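Local coordinates for immunity 23 family protein (Burkholderia dolosa AU0158, PDB 5FFP), which probably acts as the immunity protein (CdiI) of a contact-dependent growth inhibition system, neutralising a cognate toxin to protect the cell that makes it, at residues N94-T97 against H98-S101; V137-V140 against R141-Q145. One frame throughout, in Å; residues are numbered along the deposited sequence.

Contact 1 of 2, residues N94-T97 against H98-S101; sequences NDFT and HLVS
Two turns overlap where F96 meets L99: the beta turn that this pair closes shares residues with an Asx turn in which a single oxygen, D95 OD1, takes two donors from T97. L99 N donates to F96 O at 3.3 Å, and the central residues of the reversal, T97 and H98, have the backbone angles of a type I beta turn. In the overlapping Asx turn, D95 OD1 takes the backbone N-H of T97 at 2.7 Å, nearly straight at 163°. The same oxygen accepts from the threonine hydroxyl, with T97 OG1 2.5 Å from D95 OD1 and approaching from above the carboxylate plane; that distance is at the short end and should not be read closely at this resolution. Threonine suits this place because chi1 of -41° sets OG1 beside its own backbone N, so that one residue offers two donors to one acceptor. Farther round, L99 CD2 comes obliquely to the F96 ring, 4.4 Å from F96 CG, while H98 CD2 packs 4.0 Å from T97 CB. The H98 ring is held from outside the turn: ND1 bonds to L114 O on strand 110-117. Apolar types suit F96 and L99, which also pack on A83 and F113 respectively; across the subunit boundary F96 meets E92 and L99 meets A91 of the second subunit. Two donors converging on a single carboxylate oxygen would be expected to favour the ionised form of D95, and probably help hold the bend.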
loop_
_atom_site.group_PDB
_atom_site.type_symbol
_atom_site.label_atom_id
_atom_site.label_comp_id
_atom_site.label_asym_id
_atom_site.label_seq_id
_atom_site.Cartn_x
_atom_site.Cartn_y
_atom_site.Cartn_z
ATOM N N ASN A 94 -1.046 -2.576 -0.356
ATOM C CA ASN A 94 0.377 -2.820 -0.597
ATOM C C ASN A 94 0.916 -3.942 0.300
ATOM O O ASN A 94 0.316 -4.276 1.330
ATOM C CB ASN A 94 1.206 -1.523 -0.438
ATOM C CG ASN A 94 1.288 -1.027 1.000
ATOM O OD1 ASN A 94 1.765 0.064 1.251
ATOM N ND2 ASN A 94 0.837 -1.826 1.944
ATOM N N ASP A 95 2.055 -4.497 -0.091
ATOM C CA ASP A 95 2.609 -5.677 0.561
ATOM C C ASP A 95 4.096 -5.457 0.806
ATOM O O ASP A 95 4.867 -5.331 -0.143
ATOM C CB ASP A 95 2.346 -6.896 -0.337
ATOM C CG ASP A 95 3.134 -8.142 0.063
ATOM O OD1 ASP A 95 4.047 -8.055 0.919
ATOM O OD2 ASP A 95 2.844 -9.217 -0.508
ATOM N N PHE A 96 4.474 -5.367 2.080
ATOM C CA PHE A 96 5.879 -5.226 2.483
ATOM C C PHE A 96 6.395 -6.458 3.227
ATOM O O PHE A 96 7.370 -6.389 3.962
ATOM C CB PHE A 96 6.062 -3.988 3.381
ATOM C CG PHE A 96 5.869 -2.670 2.681
ATOM C CD1 PHE A 96 5.848 -2.564 1.289
ATOM C CD2 PHE A 96 5.754 -1.506 3.441
ATOM C CE1 PHE A 96 5.677 -1.332 0.671
ATOM C CE2 PHE A 96 5.593 -0.262 2.829
ATOM C CZ PHE A 96 5.550 -0.177 1.438
ATOM N N THR A 97 5.751 -7.589 3.016
ATOM C CA THR A 97 6.060 -8.800 3.765
ATOM C C THR A 97 7.525 -9.197 3.594
ATOM O O THR A 97 8.208 -9.540 4.550
ATOM C CB THR A 97 5.182 -9.941 3.250
ATOM O OG1 THR A 97 3.866 -9.448 3.013
ATOM C CG2 THR A 97 5.105 -11.075 4.252
ATOM N N HIS A 98 7.991 -9.111 2.355
ATOM C CA HIS A 98 9.295 -9.603 1.978
ATOM C C HIS A 98 10.393 -8.542 2.046
ATOM O O HIS A 98 11.571 -8.869 1.990
ATOM C CB HIS A 98 9.206 -10.192 0.578
ATOM C CG HIS A 98 8.430 -11.458 0.531
ATOM N ND1 HIS A 98 8.960 -12.661 0.922
ATOM C CD2 HIS A 98 7.148 -11.703 0.191
ATOM C CE1 HIS A 98 8.043 -13.602 0.803
ATOM N NE2 HIS A 98 6.932 -13.043 0.367
ATOM N N LEU A 99 10.009 -7.285 2.204
ATOM C CA LEU A 99 10.966 -6.194 2.248
ATOM C C LEU A 99 11.769 -6.207 3.536
ATOM O O LEU A 99 11.185 -6.244 4.611
ATOM C CB LEU A 99 10.223 -4.873 2.141
ATOM C CG LEU A 99 11.108 -3.631 2.120
ATOM C CD1 LEU A 99 12.044 -3.686 0.930
ATOM C CD2 LEU A 99 10.221 -2.415 2.052
ATOM N N VAL A 100 13.099 -6.201 3.431
ATOM C CA VAL A 100 13.959 -6.170 4.613
ATOM C C VAL A 100 15.015 -5.075 4.620
ATOM O O VAL A 100 15.878 -5.055 5.531
ATOM C CB VAL A 100 14.624 -7.537 4.851
ATOM C CG1 VAL A 100 13.562 -8.630 4.933
ATOM C CG2 VAL A 100 15.634 -7.858 3.766
ATOM N N SER A 101 14.977 -4.172 3.640
ATOM C CA SER A 101 15.873 -3.014 3.685
ATOM C C SER A 101 15.667 -2.210 4.965
ATOM O O SER A 101 14.540 -1.925 5.333
ATOM C CB SER A 101 15.633 -2.039 2.526
ATOM O OG SER A 101 15.470 -2.685 1.291
#

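Contact 2 of 2, residues V137-V140 against R141-Q145; sequences VVLV and RGEFQ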
loop_
_atom_site.group_PDB
_atom_site.type_symbol
_atom_site.label_atom_id
_atom_site.label_comp_id
_atom_site.label_asym_id
_atom_site.label_seq_id
_atom_site.Cartn_x
_atom_site.Cartn_y
_atom_site.Cartn_z
ATOM N N VAL A 137 21.354 -13.526 -3.469
ATOM C CA VAL A 137 22.294 -14.440 -2.867
ATOM C C VAL A 137 21.541 -15.449 -2.021
ATOM O O VAL A 137 20.591 -15.081 -1.331
ATOM C CB VAL A 137 23.333 -13.694 -1.997
ATOM C CG1 VAL A 137 22.664 -12.715 -1.029
ATOM C CG2 VAL A 137 24.214 -14.692 -1.239
ATOM N N VAL A 138 21.970 -16.710 -2.090
ATOM C CA VAL A 138 21.356 -17.794 -1.355
ATOM C C VAL A 138 21.916 -17.842 0.058
ATOM O O VAL A 138 23.128 -17.928 0.268
ATOM C CB VAL A 138 21.630 -19.183 -2.023
ATOM C CG1 VAL A 138 21.042 -20.322 -1.184
ATOM C CG2 VAL A 138 21.077 -19.224 -3.444
ATOM N N LEU A 139 21.020 -17.834 1.025
ATOM C CA LEU A 139 21.385 -17.962 2.417
ATOM C C LEU A 139 20.794 -19.226 2.969
ATOM O O LEU A 139 19.989 -19.895 2.339
ATOM C CB LEU A 139 20.805 -16.794 3.223
ATOM C CG LEU A 139 21.523 -15.442 3.156
ATOM C CD1 LEU A 139 21.824 -14.912 1.768
ATOM C CD2 LEU A 139 20.697 -14.431 3.926
ATOM N N VAL A 140 21.177 -19.536 4.182
ATOM C CA VAL A 140 20.499 -20.553 4.945
ATOM C C VAL A 140 19.280 -19.861 5.568
ATOM O O VAL A 140 19.297 -18.654 5.804
ATOM C CB VAL A 140 21.487 -21.159 5.972
ATOM C CG1 VAL A 140 20.802 -22.119 6.939
ATOM C CG2 VAL A 140 22.623 -21.869 5.225
ATOM N N ARG A 141 18.220 -20.616 5.818
ATOM C CA ARG A 141 17.023 -20.063 6.438
ATOM C C ARG A 141 17.301 -19.719 7.888
ATOM O O ARG A 141 17.932 -20.481 8.598
ATOM C CB ARG A 141 15.864 -21.055 6.370
ATOM C CG ARG A 141 14.553 -20.486 6.921
ATOM C CD ARG A 141 13.344 -21.343 6.594
ATOM N NE ARG A 141 13.298 -22.526 7.463
ATOM C CZ ARG A 141 12.942 -22.543 8.753
ATOM N NH1 ARG A 141 12.961 -23.697 9.416
ATOM N NH2 ARG A 141 12.571 -21.424 9.386
ATOM N N GLY A 142 16.836 -18.546 8.308
ATOM C CA GLY A 142 17.132 -18.003 9.630
ATOM C C GLY A 142 18.398 -17.138 9.680
ATOM O O GLY A 142 18.628 -16.452 10.680
ATOM N N GLU A 143 19.223 -17.174 8.626
ATOM C CA GLU A 143 20.548 -16.528 8.655
ATOM C C GLU A 143 20.368 -15.012 8.768
ATOM O O GLU A 143 20.914 -14.388 9.672
ATOM C CB GLU A 143 21.377 -16.914 7.416
ATOM C CG GLU A 143 22.851 -16.499 7.448
ATOM C CD GLU A 143 23.637 -16.905 6.196
ATOM O OE1 GLU A 143 23.280 -17.910 5.537
ATOM O OE2 GLU A 143 24.645 -16.243 5.865
ATOM N N PHE A 144 19.540 -14.442 7.893
ATOM C CA PHE A 144 19.210 -13.021 7.956
ATOM C C PHE A 144 18.721 -12.583 9.342
ATOM O O PHE A 144 19.257 -11.681 9.956
ATOM C CB PHE A 144 18.168 -12.649 6.892
ATOM C CG PHE A 144 17.738 -11.212 6.967
ATOM C CD1 PHE A 144 16.713 -10.839 7.808
ATOM C CD2 PHE A 144 18.383 -10.238 6.229
ATOM C CE1 PHE A 144 16.322 -9.528 7.905
ATOM C CE2 PHE A 144 17.989 -8.923 6.314
ATOM C CZ PHE A 144 16.962 -8.566 7.153
ATOM N N GLN A 145 17.683 -13.207 9.835
ATOM C CA GLN A 145 17.184 -12.834 11.148
ATOM C C GLN A 145 18.292 -12.868 12.212
ATOM O O GLN A 145 18.420 -11.944 13.004
ATOM C CB GLN A 145 16.032 -13.753 11.564
ATOM C CG GLN A 145 14.765 -13.520 10.758
ATOM C CD GLN A 145 14.669 -14.394 9.504
ATOM O OE1 GLN A 145 15.686 -14.792 8.911
ATOM N NE2 GLN A 145 13.444 -14.673 9.080
#
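This is a local strand-to-helix junction, in which V140 at the end of strand 135-140 is tied to E143, the first residue of helix 143-154, by two hydrogen bonds. One joins side chain to backbone: V140 N donates to E143 OE1 at 3.0 Å, almost straight at 170° and nearly along the carboxylate C-O axis. The other runs in the reverse sense, from E143 N to V140 O at 3.2 Å. Glutamate has the length this needs. Its CG is trans to its own backbone N (chi1 -170°) and the chain stays extended beyond it, which carries the carboxylate back over the strand end and across L139 and V140 at about a right angle. E143 OE1 also sits 3.6 Å from L139 CB, and its partner oxygen OE2 bonds to the T8 hydroxyl, so both carboxylate oxygens are engaged. The backbone between forms a type II beta turn from V140 to E143, with G142 in its third position and at the N-cap of the helix. Its phi is positive, 90°, a backbone conformation that glycine, with no CB, adopts without strain. The R141 CB points away from the strand segment, and its NE forms a salt bridge with E119. On the buried side, L139 CD2 reaches F144 CB at 4.3 Å, apolar against apolar, and the F144 ring stacks on that of F9, bringing the first turn of the helix against the strand that contains F9.

Contact 1 comes first along the chain, in the loop between helix 72-83 and helix 103-108; contact 2 follows, where strand 135-140 passes into helix 143-154. Their centres lie 16 Å apart, yet they touch: V100 CB packs 3.4 Å from F144 CZ. Strand 110-117, which with 135-140 flanks one three-stranded antiparallel sheet, is common ground: its L114 meets V100 and H98 from contact 1 and F144 and Q145 from contact 2. L114 and C57, which touches both V100 and F144, together with the V100-F144 contact, place the loop and the start of the final helix against each other, as one continuous core in that part of the subunit. Only contact 1 also reaches the second subunit.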